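Local coordinates for protein type I site-specific restriction-modification system, R (Restriction) subunit (Vibrio vulnificus, PDB 3H1T) that is a fragment of the putative motor-bearing restriction (HsdR) subunit of a type I restriction enzyme, which probably binds DNA and hydrolyses ATP, at residues I357-G365 and A566-P574; P373-V383 and Y573-E584. All blocks are in the same frame, centred on the assembly; numbering follows the deposited sequence.

Overall arrangement
Contact 1 and contact 2 lie one after the other along the same two pieces of chain, their centres about 21 Å apart. Strand 358-360, at one edge of a seven-stranded parallel sheet, leads into helix 362-368 and then into strand 374-381 of a second, eight-stranded sheet. Much later, helix 568-571 leads into strand 576-582 of that second sheet. The segments alternate in sequence, and Y573 and P574 belong to both contacts. The two sheets are those of the paired RecA-like domains of a superfamily 2 helicase motor. Contact 1 thus sits at the junction between the domains, and contact 2 extends the sheet of the second.

Contact 1 (I357-G365 and A566-P574); sequences IYTYSLRQG and ADPDFDGYP
The turn from strand 358-360 into helix 362-365 meets the short helix 568-571 through its backbone, as F570 O accepts R363 N at 2.8 Å and, weakly, L362 N at 3.0 Å. One carbonyl oxygen therefore takes two N-H groups, those of L362 and R363. The R363 bond is the straighter, with an N-H...O angle of 151°.

The F570 ring lies with one face over S361. The CB of S361 makes a CH-pi contact, 3.9 Å from the ring centroid, and L362 N lies over the same face. T359 CG2 comes to the ring edge. The chi1 of F570 (-165°, CG anti to N) swings the ring back over the turn, although its CB points away. S361 OG meanwhile caps its own helix, accepting from Q364 N.

L362 sends CD2 against CB of D571, 3.9 Å away. D571 OD1 is salt-bridged to K534. R363 crosses the C-terminal end of helix 568-571, where the carbonyl oxygens point. Its CG packs on G572 CA, and a bend at chi3 (92°) brings NH1 to 2.7 Å from D569 O. G572 has positive phi, and its lack of a side chain suits the close passage of R363.

An N-terminal helix end and a positive charge thus face a C-terminal helix end, a pairing that probably favours the junction electrostatically.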
loop_
_atom_site.group_PDB
_atom_site.type_symbol
_atom_site.label_atom_id
_atom_site.label_comp_id
_atom_site.label_asym_id
_atom_site.label_seq_id
_atom_site.Cartn_x
_atom_site.Cartn_y
_atom_site.Cartn_z
ATOM N N ILE A 357 -0.504 7.653 11.607
ATOM C CA ILE A 357 -1.880 7.571 12.092
ATOM C C ILE A 357 -2.484 6.234 11.653
ATOM O O ILE A 357 -3.504 5.784 12.169
ATOM C CB ILE A 357 -2.716 8.786 11.583
ATOM C CG1 ILE A 357 -2.646 8.921 10.064
ATOM C CG2 ILE A 357 -2.162 10.060 12.192
ATOM C CD1 ILE A 357 -3.581 8.033 9.320
ATOM N N TYR A 358 -1.806 5.601 10.699
ATOM C CA TYR A 358 -2.203 4.311 10.168
ATOM C C TYR A 358 -1.059 3.692 9.365
ATOM O O TYR A 358 -0.287 4.401 8.711
ATOM C CB TYR A 358 -3.440 4.456 9.275
ATOM C CG TYR A 358 -3.989 3.140 8.776
ATOM C CD1 TYR A 358 -4.420 2.163 9.670
ATOM C CD2 TYR A 358 -4.068 2.864 7.417
ATOM C CE1 TYR A 358 -4.928 0.943 9.217
ATOM C CE2 TYR A 358 -4.567 1.646 6.951
ATOM C CZ TYR A 358 -4.999 0.691 7.857
ATOM O OH TYR A 358 -5.516 -0.498 7.407
ATOM N N THR A 359 -0.954 2.368 9.444
ATOM C CA THR A 359 0.054 1.618 8.719
ATOM C C THR A 359 -0.592 0.422 8.026
ATOM O O THR A 359 -1.258 -0.382 8.665
ATOM C CB THR A 359 1.160 1.035 9.649
ATOM O OG1 THR A 359 1.926 2.090 10.238
ATOM C CG2 THR A 359 2.090 0.137 8.846
ATOM N N TYR A 360 -0.413 0.318 6.711
ATOM C CA TYR A 360 -0.920 -0.824 5.957
ATOM C C TYR A 360 0.330 -1.458 5.372
ATOM O O TYR A 360 0.868 -0.968 4.383
ATOM C CB TYR A 360 -1.872 -0.405 4.830
ATOM C CG TYR A 360 -2.589 -1.594 4.214
ATOM C CD1 TYR A 360 -3.512 -2.337 4.952
ATOM C CD2 TYR A 360 -2.294 -2.022 2.919
ATOM C CE1 TYR A 360 -4.125 -3.480 4.411
ATOM C CE2 TYR A 360 -2.896 -3.157 2.375
ATOM C CZ TYR A 360 -3.808 -3.884 3.125
ATOM O OH TYR A 360 -4.384 -5.016 2.600
ATOM N N SER A 361 0.785 -2.555 5.976
ATOM C CA SER A 361 2.006 -3.238 5.559
ATOM C C SER A 361 1.904 -4.132 4.339
ATOM O O SER A 361 0.836 -4.322 3.770
ATOM C CB SER A 361 2.568 -4.063 6.720
ATOM O OG SER A 361 1.766 -5.193 7.005
ATOM N N LEU A 362 3.053 -4.673 3.949
ATOM C CA LEU A 362 3.134 -5.595 2.827
ATOM C C LEU A 362 2.509 -6.884 3.334
ATOM O O LEU A 362 1.816 -7.594 2.609
ATOM C CB LEU A 362 4.600 -5.819 2.445
ATOM C CG LEU A 362 4.903 -6.945 1.452
ATOM C CD1 LEU A 362 4.027 -6.797 0.230
ATOM C CD2 LEU A 362 6.373 -6.902 1.057
ATOM N N ARG A 363 2.782 -7.166 4.604
ATOM C CA ARG A 363 2.276 -8.332 5.307
ATOM C C ARG A 363 0.747 -8.364 5.257
ATOM O O ARG A 363 0.155 -9.373 4.909
ATOM C CB ARG A 363 2.754 -8.275 6.761
ATOM C CG ARG A 363 2.522 -9.530 7.571
ATOM C CD ARG A 363 3.020 -9.409 9.006
ATOM N NE ARG A 363 2.001 -8.949 9.950
ATOM C CZ ARG A 363 1.656 -7.676 10.155
ATOM N NH1 ARG A 363 2.245 -6.692 9.485
ATOM N NH2 ARG A 363 0.718 -7.385 11.045
ATOM N N GLN A 364 0.107 -7.256 5.611
ATOM C CA GLN A 364 -1.352 -7.192 5.594
ATOM C C GLN A 364 -1.876 -7.270 4.159
ATOM O O GLN A 364 -2.845 -7.975 3.894
ATOM C CB GLN A 364 -1.849 -5.903 6.258
ATOM C CG GLN A 364 -3.253 -6.018 6.802
ATOM C CD GLN A 364 -3.582 -4.961 7.842
ATOM O OE1 GLN A 364 -2.706 -4.486 8.565
ATOM N NE2 GLN A 364 -4.857 -4.605 7.937
ATOM N N GLY A 365 -1.238 -6.544 3.245
ATOM C CA GLY A 365 -1.645 -6.583 1.856
ATOM C C GLY A 365 -1.632 -7.998 1.300
ATOM O O GLY A 365 -2.596 -8.425 0.653
ATOM N N ALA A 566 15.908 -8.443 5.974
ATOM C CA ALA A 566 14.762 -9.265 6.331
ATOM C C ALA A 566 13.896 -8.468 7.308
ATOM O O ALA A 566 14.395 -7.899 8.280
ATOM C CB ALA A 566 15.229 -10.566 6.973
ATOM N N ASP A 567 12.594 -8.436 7.050
ATOM C CA ASP A 567 11.680 -7.662 7.886
ATOM C C ASP A 567 10.318 -8.354 7.932
ATOM O O ASP A 567 9.409 -8.004 7.189
ATOM C CB ASP A 567 11.535 -6.264 7.282
ATOM C CG ASP A 567 10.793 -5.311 8.183
ATOM O OD1 ASP A 567 10.198 -5.784 9.170
ATOM O OD2 ASP A 567 10.798 -4.092 7.900
ATOM N N PRO A 568 10.160 -9.343 8.820
ATOM C CA PRO A 568 8.907 -10.090 8.955
ATOM C C PRO A 568 7.716 -9.265 9.451
ATOM O O PRO A 568 6.568 -9.530 9.093
ATOM C CB PRO A 568 9.289 -11.206 9.926
ATOM C CG PRO A 568 10.771 -11.347 9.717
ATOM C CD PRO A 568 11.192 -9.922 9.691
ATOM N N ASP A 569 7.990 -8.256 10.266
ATOM C CA ASP A 569 6.922 -7.420 10.796
ATOM C C ASP A 569 6.190 -6.679 9.692
ATOM O O ASP A 569 4.969 -6.663 9.665
ATOM C CB ASP A 569 7.472 -6.432 11.823
ATOM C CG ASP A 569 7.922 -7.115 13.100
ATOM O OD1 ASP A 569 7.506 -8.272 13.327
ATOM O OD2 ASP A 569 8.678 -6.511 13.890
ATOM N N PHE A 570 6.931 -6.077 8.773
ATOM C CA PHE A 570 6.314 -5.349 7.681
ATOM C C PHE A 570 6.058 -6.228 6.455
ATOM O O PHE A 570 5.053 -6.046 5.754
ATOM C CB PHE A 570 7.183 -4.152 7.273
ATOM C CG PHE A 570 6.471 -3.157 6.403
ATOM C CD1 PHE A 570 5.598 -2.226 6.962
ATOM C CD2 PHE A 570 6.644 -3.173 5.028
ATOM C CE1 PHE A 570 4.914 -1.333 6.166
ATOM C CE2 PHE A 570 5.957 -2.275 4.220
ATOM C CZ PHE A 570 5.092 -1.356 4.795
ATOM N N ASP A 571 6.945 -7.189 6.201
ATOM C CA ASP A 571 6.795 -8.043 5.025
ATOM C C ASP A 571 6.235 -9.436 5.261
ATOM O O ASP A 571 5.779 -10.068 4.314
ATOM C CB ASP A 571 8.134 -8.226 4.296
ATOM C CG ASP A 571 8.984 -6.977 4.294
ATOM O OD1 ASP A 571 8.410 -5.855 4.258
ATOM O OD2 ASP A 571 10.230 -7.122 4.319
ATOM N N GLY A 572 6.255 -9.912 6.503
ATOM C CA GLY A 572 5.795 -11.267 6.749
ATOM C C GLY A 572 6.929 -12.150 6.242
ATOM O O GLY A 572 7.957 -11.623 5.825
ATOM N N TYR A 573 6.773 -13.470 6.275
ATOM C CA TYR A 573 7.823 -14.377 5.798
ATOM C C TYR A 573 7.499 -14.792 4.372
ATOM O O TYR A 573 6.346 -14.727 3.941
ATOM C CB TYR A 573 7.929 -15.634 6.686
ATOM C CG TYR A 573 8.307 -15.347 8.128
ATOM C CD1 TYR A 573 7.332 -15.104 9.099
ATOM C CD2 TYR A 573 9.646 -15.261 8.513
ATOM C CE1 TYR A 573 7.680 -14.780 10.413
ATOM C CE2 TYR A 573 10.003 -14.933 9.822
ATOM C CZ TYR A 573 9.013 -14.691 10.762
ATOM O OH TYR A 573 9.365 -14.341 12.039
ATOM N N PRO A 574 8.512 -15.210 3.604
ATOM C CA PRO A 574 8.170 -15.610 2.239
ATOM C C PRO A 574 7.607 -17.027 2.209
ATOM O O PRO A 574 7.855 -17.820 3.119
ATOM C CB PRO A 574 9.500 -15.488 1.511
ATOM C CG PRO A 574 10.461 -15.916 2.551
ATOM C CD PRO A 574 9.977 -15.158 3.780
#

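Contact 2 (P373-V383 and Y573-E584); sequences PYRVHRVISEV and YPEIEDEVVIDE
Strands 374-381 and 576-582 run parallel, joined by backbone bonds that alternate in direction. V376 N donates to I576 O, and D578 N returns a bond to V376 O. The same exchange is repeated through R378 and I380. It closes with E382 N on I582 O at 2.7 Å. Before the regular pairing, E575 N reaches Y374 O at 3.2 Å.

Among the charged and polar side chains, H377 and D578 lie side by side. H377 ND1 donates to D578 OD1 at 2.9 Å in an almost straight bond (179°). D578 OD1 accepts through its syn lone pair, in the plane of the histidine ring, and ring and carboxylate are nearly coplanar. D578 CG sits between its backbone N and carbonyl carbon (chi1 43°), which turns the carboxylate toward the histidine. H377 NE2 has a weak bond to N553, so both ring nitrogens have partners.

The pair lies toward one side of the sheet of the second RecA-like domain. Strand 374-381 joins it to strand 552-556, and the antiparallel strand 588-589 follows strand 576-582.

On the face opposite H377 and D578, the R378 guanidinium lies between E577 and E579. NH2 makes a weak salt bridge to E577 OE2 at 3.5 Å, with the two planes perpendicular. A second bridge joins NH1 to E579 OE1, but its modelled geometry is doubtful. R378 NE is buried without a partner. The R375 guanidinium has I576 CD1 over one face and makes cation-pi contacts with F63 and W551.

The apolar contacts follow the strand faces. V379 CG2 meets V580 CG2 at 3.8 Å. V379 CG1 touches I582 CG1. I380 CG2 meets V581 CG2, also at 3.8 Å.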
loop_
_atom_site.group_PDB
_atom_site.type_symbol
_atom_site.label_atom_id
_atom_site.label_comp_id
_atom_site.label_asym_id
_atom_site.label_seq_id
_atom_site.Cartn_x
_atom_site.Cartn_y
_atom_site.Cartn_z
ATOM N N PRO A 373 2.379 -12.513 -3.083
ATOM C CA PRO A 373 3.353 -13.230 -2.241
ATOM C C PRO A 373 4.649 -13.507 -3.036
ATOM O O PRO A 373 4.661 -13.360 -4.256
ATOM C CB PRO A 373 2.583 -14.495 -1.839
ATOM C CG PRO A 373 1.676 -14.722 -3.025
ATOM C CD PRO A 373 1.174 -13.334 -3.304
ATOM N N TYR A 374 5.727 -13.925 -2.378
ATOM C CA TYR A 374 6.982 -14.136 -3.098
ATOM C C TYR A 374 7.845 -15.299 -2.619
ATOM O O TYR A 374 7.715 -15.759 -1.486
ATOM C CB TYR A 374 7.805 -12.840 -3.020
ATOM C CG TYR A 374 8.015 -12.353 -1.591
ATOM C CD1 TYR A 374 9.011 -12.905 -0.780
ATOM C CD2 TYR A 374 7.158 -11.398 -1.020
ATOM C CE1 TYR A 374 9.140 -12.523 0.552
ATOM C CE2 TYR A 374 7.288 -11.021 0.310
ATOM C CZ TYR A 374 8.274 -11.583 1.089
ATOM O OH TYR A 374 8.361 -11.189 2.406
ATOM N N ARG A 375 8.719 -15.769 -3.506
ATOM C CA ARG A 375 9.667 -16.830 -3.186
ATOM C C ARG A 375 11.060 -16.222 -3.222
ATOM O O ARG A 375 11.365 -15.423 -4.105
ATOM C CB ARG A 375 9.629 -17.964 -4.215
ATOM C CG ARG A 375 8.488 -18.932 -4.072
ATOM C CD ARG A 375 7.189 -18.341 -4.572
ATOM N NE ARG A 375 6.046 -19.190 -4.240
ATOM C CZ ARG A 375 5.816 -20.388 -4.772
ATOM N NH1 ARG A 375 6.647 -20.900 -5.679
ATOM N NH2 ARG A 375 4.760 -21.092 -4.377
ATOM N N VAL A 376 11.907 -16.572 -2.265
ATOM C CA VAL A 376 13.256 -16.059 -2.294
ATOM C C VAL A 376 14.222 -17.174 -2.690
ATOM O O VAL A 376 14.151 -18.289 -2.179
ATOM C CB VAL A 376 13.718 -15.492 -0.934
ATOM C CG1 VAL A 376 15.163 -15.016 -1.060
ATOM C CG2 VAL A 376 12.828 -14.350 -0.498
ATOM N N HIS A 377 15.098 -16.871 -3.638
ATOM C CA HIS A 377 16.109 -17.808 -4.103
ATOM C C HIS A 377 17.407 -17.058 -3.898
ATOM O O HIS A 377 17.759 -16.177 -4.687
ATOM C CB HIS A 377 15.923 -18.131 -5.586
ATOM C CG HIS A 377 14.573 -18.685 -5.923
ATOM N ND1 HIS A 377 14.057 -19.807 -5.314
ATOM C CD2 HIS A 377 13.639 -18.277 -6.813
ATOM C CE1 HIS A 377 12.862 -20.068 -5.816
ATOM N NE2 HIS A 377 12.585 -19.155 -6.728
ATOM N N ARG A 378 18.084 -17.366 -2.799
ATOM C CA ARG A 378 19.351 -16.741 -2.449
ATOM C C ARG A 378 20.416 -17.549 -3.201
ATOM O O ARG A 378 20.402 -18.787 -3.178
ATOM C CB ARG A 378 19.538 -16.833 -0.927
ATOM C CG ARG A 378 20.593 -15.932 -0.318
ATOM C CD ARG A 378 20.109 -15.330 1.015
ATOM N NE ARG A 378 19.304 -16.245 1.823
ATOM C CZ ARG A 378 19.762 -17.383 2.338
ATOM N NH1 ARG A 378 21.023 -17.744 2.132
ATOM N NH2 ARG A 378 18.962 -18.175 3.047
ATOM N N VAL A 379 21.312 -16.859 -3.896
ATOM C CA VAL A 379 22.360 -17.534 -4.640
ATOM C C VAL A 379 23.716 -17.041 -4.192
ATOM O O VAL A 379 24.040 -15.870 -4.382
ATOM C CB VAL A 379 22.244 -17.269 -6.139
ATOM C CG1 VAL A 379 23.267 -18.118 -6.886
ATOM C CG2 VAL A 379 20.836 -17.577 -6.600
ATOM N N ILE A 380 24.513 -17.916 -3.593
ATOM C CA ILE A 380 25.825 -17.496 -3.150
ATOM C C ILE A 380 26.930 -18.165 -3.965
ATOM O O ILE A 380 26.825 -19.325 -4.393
ATOM C CB ILE A 380 26.048 -17.795 -1.637
ATOM C CG1 ILE A 380 27.373 -17.178 -1.180
ATOM C CG2 ILE A 380 26.126 -19.295 -1.397
ATOM C CD1 ILE A 380 27.408 -15.667 -1.214
ATOM N N SER A 381 27.995 -17.409 -4.192
ATOM C CA SER A 381 29.132 -17.906 -4.951
ATOM C C SER A 381 29.964 -18.857 -4.075
ATOM O O SER A 381 30.230 -18.571 -2.899
ATOM C CB SER A 381 29.978 -16.725 -5.437
ATOM O OG SER A 381 29.188 -15.809 -6.187
ATOM N N GLU A 382 30.374 -19.982 -4.658
ATOM C CA GLU A 382 31.152 -21.004 -3.954
ATOM C C GLU A 382 32.328 -20.492 -3.136
ATOM O O GLU A 382 32.562 -20.964 -2.022
ATOM C CB GLU A 382 31.678 -22.034 -4.946
ATOM C CG GLU A 382 32.131 -23.337 -4.327
ATOM C CD GLU A 382 32.763 -24.253 -5.357
ATOM O OE1 GLU A 382 32.820 -23.855 -6.543
ATOM O OE2 GLU A 382 33.205 -25.365 -4.985
ATOM N N VAL A 383 33.080 -19.543 -3.671
ATOM C CA VAL A 383 34.236 -19.053 -2.939
ATOM C C VAL A 383 33.860 -18.740 -1.495
ATOM O O VAL A 383 34.685 -18.819 -0.586
ATOM C CB VAL A 383 34.846 -17.824 -3.630
ATOM C CG1 VAL A 383 35.017 -18.119 -5.106
ATOM C CG2 VAL A 383 33.985 -16.589 -3.402
ATOM N N TYR A 573 6.773 -13.470 6.275
ATOM C CA TYR A 573 7.823 -14.377 5.798
ATOM C C TYR A 573 7.499 -14.792 4.372
ATOM O O TYR A 573 6.346 -14.727 3.941
ATOM C CB TYR A 573 7.929 -15.634 6.686
ATOM C CG TYR A 573 8.307 -15.347 8.128
ATOM C CD1 TYR A 573 7.332 -15.104 9.099
ATOM C CD2 TYR A 573 9.646 -15.261 8.513
ATOM C CE1 TYR A 573 7.680 -14.780 10.413
ATOM C CE2 TYR A 573 10.003 -14.933 9.822
ATOM C CZ TYR A 573 9.013 -14.691 10.762
ATOM O OH TYR A 573 9.365 -14.341 12.039
ATOM N N PRO A 574 8.512 -15.210 3.604
ATOM C CA PRO A 574 8.170 -15.610 2.239
ATOM C C PRO A 574 7.607 -17.027 2.209
ATOM O O PRO A 574 7.855 -17.820 3.119
ATOM C CB PRO A 574 9.500 -15.488 1.511
ATOM C CG PRO A 574 10.461 -15.916 2.551
ATOM C CD PRO A 574 9.977 -15.158 3.780
ATOM N N GLU A 575 6.834 -17.337 1.173
ATOM C CA GLU A 575 6.247 -18.657 1.036
ATOM C C GLU A 575 7.366 -19.681 1.019
ATOM O O GLU A 575 7.370 -20.617 1.809
ATOM C CB GLU A 575 5.435 -18.735 -0.253
ATOM C CG GLU A 575 4.457 -17.575 -0.434
ATOM C CD GLU A 575 3.242 -17.655 0.475
ATOM O OE1 GLU A 575 2.524 -18.676 0.405
ATOM O OE2 GLU A 575 2.994 -16.692 1.237
ATOM N N ILE A 576 8.319 -19.496 0.120
ATOM C CA ILE A 576 9.453 -20.396 0.023
ATOM C C ILE A 576 10.714 -19.559 0.090
ATOM O O ILE A 576 10.741 -18.408 -0.353
ATOM C CB ILE A 576 9.502 -21.159 -1.321
ATOM C CG1 ILE A 576 8.197 -21.901 -1.567
ATOM C CG2 ILE A 576 10.653 -22.135 -1.307
ATOM C CD1 ILE A 576 7.084 -20.994 -1.931
ATOM N N GLU A 577 11.758 -20.144 0.653
ATOM C CA GLU A 577 13.028 -19.472 0.757
ATOM C C GLU A 577 14.125 -20.504 0.743
ATOM O O GLU A 577 14.227 -21.323 1.661
ATOM C CB GLU A 577 13.140 -18.656 2.047
ATOM C CG GLU A 577 14.492 -17.939 2.184
ATOM C CD GLU A 577 14.678 -17.221 3.520
ATOM O OE1 GLU A 577 13.681 -16.993 4.240
ATOM O OE2 GLU A 577 15.835 -16.878 3.846
ATOM N N ASP A 578 14.928 -20.500 -0.315
ATOM C CA ASP A 578 16.050 -21.415 -0.384
ATOM C C ASP A 578 17.301 -20.706 -0.856
ATOM O O ASP A 578 17.256 -19.573 -1.326
ATOM C CB ASP A 578 15.752 -22.655 -1.247
ATOM C CG ASP A 578 15.022 -22.335 -2.531
ATOM O OD1 ASP A 578 15.371 -21.346 -3.211
ATOM O OD2 ASP A 578 14.100 -23.102 -2.876
ATOM N N GLU A 579 18.420 -21.391 -0.703
ATOM C CA GLU A 579 19.725 -20.872 -1.038
ATOM C C GLU A 579 20.471 -21.926 -1.843
ATOM O O GLU A 579 20.350 -23.121 -1.571
ATOM C CB GLU A 579 20.433 -20.564 0.279
ATOM C CG GLU A 579 21.900 -20.331 0.202
ATOM C CD GLU A 579 22.543 -20.429 1.563
ATOM O OE1 GLU A 579 22.074 -19.741 2.493
ATOM O OE2 GLU A 579 23.519 -21.191 1.705
ATOM N N VAL A 580 21.206 -21.488 -2.857
ATOM C CA VAL A 580 21.973 -22.416 -3.673
ATOM C C VAL A 580 23.377 -21.871 -3.837
ATOM O O VAL A 580 23.583 -20.654 -3.851
ATOM C CB VAL A 580 21.344 -22.610 -5.081
ATOM C CG1 VAL A 580 20.012 -23.319 -4.966
ATOM C CG2 VAL A 580 21.188 -21.272 -5.759
ATOM N N VAL A 581 24.351 -22.772 -3.912
ATOM C CA VAL A 581 25.740 -22.378 -4.095
ATOM C C VAL A 581 26.045 -22.477 -5.578
ATOM O O VAL A 581 25.591 -23.391 -6.270
ATOM C CB VAL A 581 26.669 -23.286 -3.294
ATOM C CG1 VAL A 581 28.122 -22.976 -3.631
ATOM C CG2 VAL A 581 26.431 -23.064 -1.811
ATOM N N ILE A 582 26.820 -21.541 -6.085
ATOM C CA ILE A 582 27.091 -21.538 -7.509
ATOM C C ILE A 582 28.586 -21.366 -7.768
ATOM O O ILE A 582 29.260 -20.678 -6.996
ATOM C CB ILE A 582 26.211 -20.398 -8.119
ATOM C CG1 ILE A 582 24.934 -21.006 -8.698
ATOM C CG2 ILE A 582 27.002 -19.522 -9.037
ATOM C CD1 ILE A 582 24.958 -21.209 -10.184
ATOM N N ASP A 583 29.112 -22.009 -8.814
ATOM C CA ASP A 583 30.548 -21.892 -9.120
ATOM C C ASP A 583 30.843 -20.655 -9.954
ATOM O O ASP A 583 29.938 -19.878 -10.255
ATOM C CB ASP A 583 31.096 -23.146 -9.845
ATOM C CG ASP A 583 30.530 -23.330 -11.260
ATOM O OD1 ASP A 583 30.061 -22.343 -11.870
ATOM O OD2 ASP A 583 30.578 -24.472 -11.781
ATOM N N GLU A 584 32.106 -20.474 -10.330
ATOM C CA GLU A 584 32.485 -19.304 -11.111
ATOM C C GLU A 584 31.891 -19.222 -12.507
ATOM O O GLU A 584 32.078 -18.219 -13.174
ATOM C CB GLU A 584 34.011 -19.177 -11.196
ATOM C CG GLU A 584 34.660 -18.827 -9.858
ATOM C CD GLU A 584 34.053 -17.575 -9.236
ATOM O OE1 GLU A 584 34.268 -16.477 -9.795
ATOM O OE2 GLU A 584 33.353 -17.689 -8.200
HETATM O O HOH W 1 5.188 -14.168 0.720
HETATM O O HOH W 2 30.007 -17.232 -9.270
#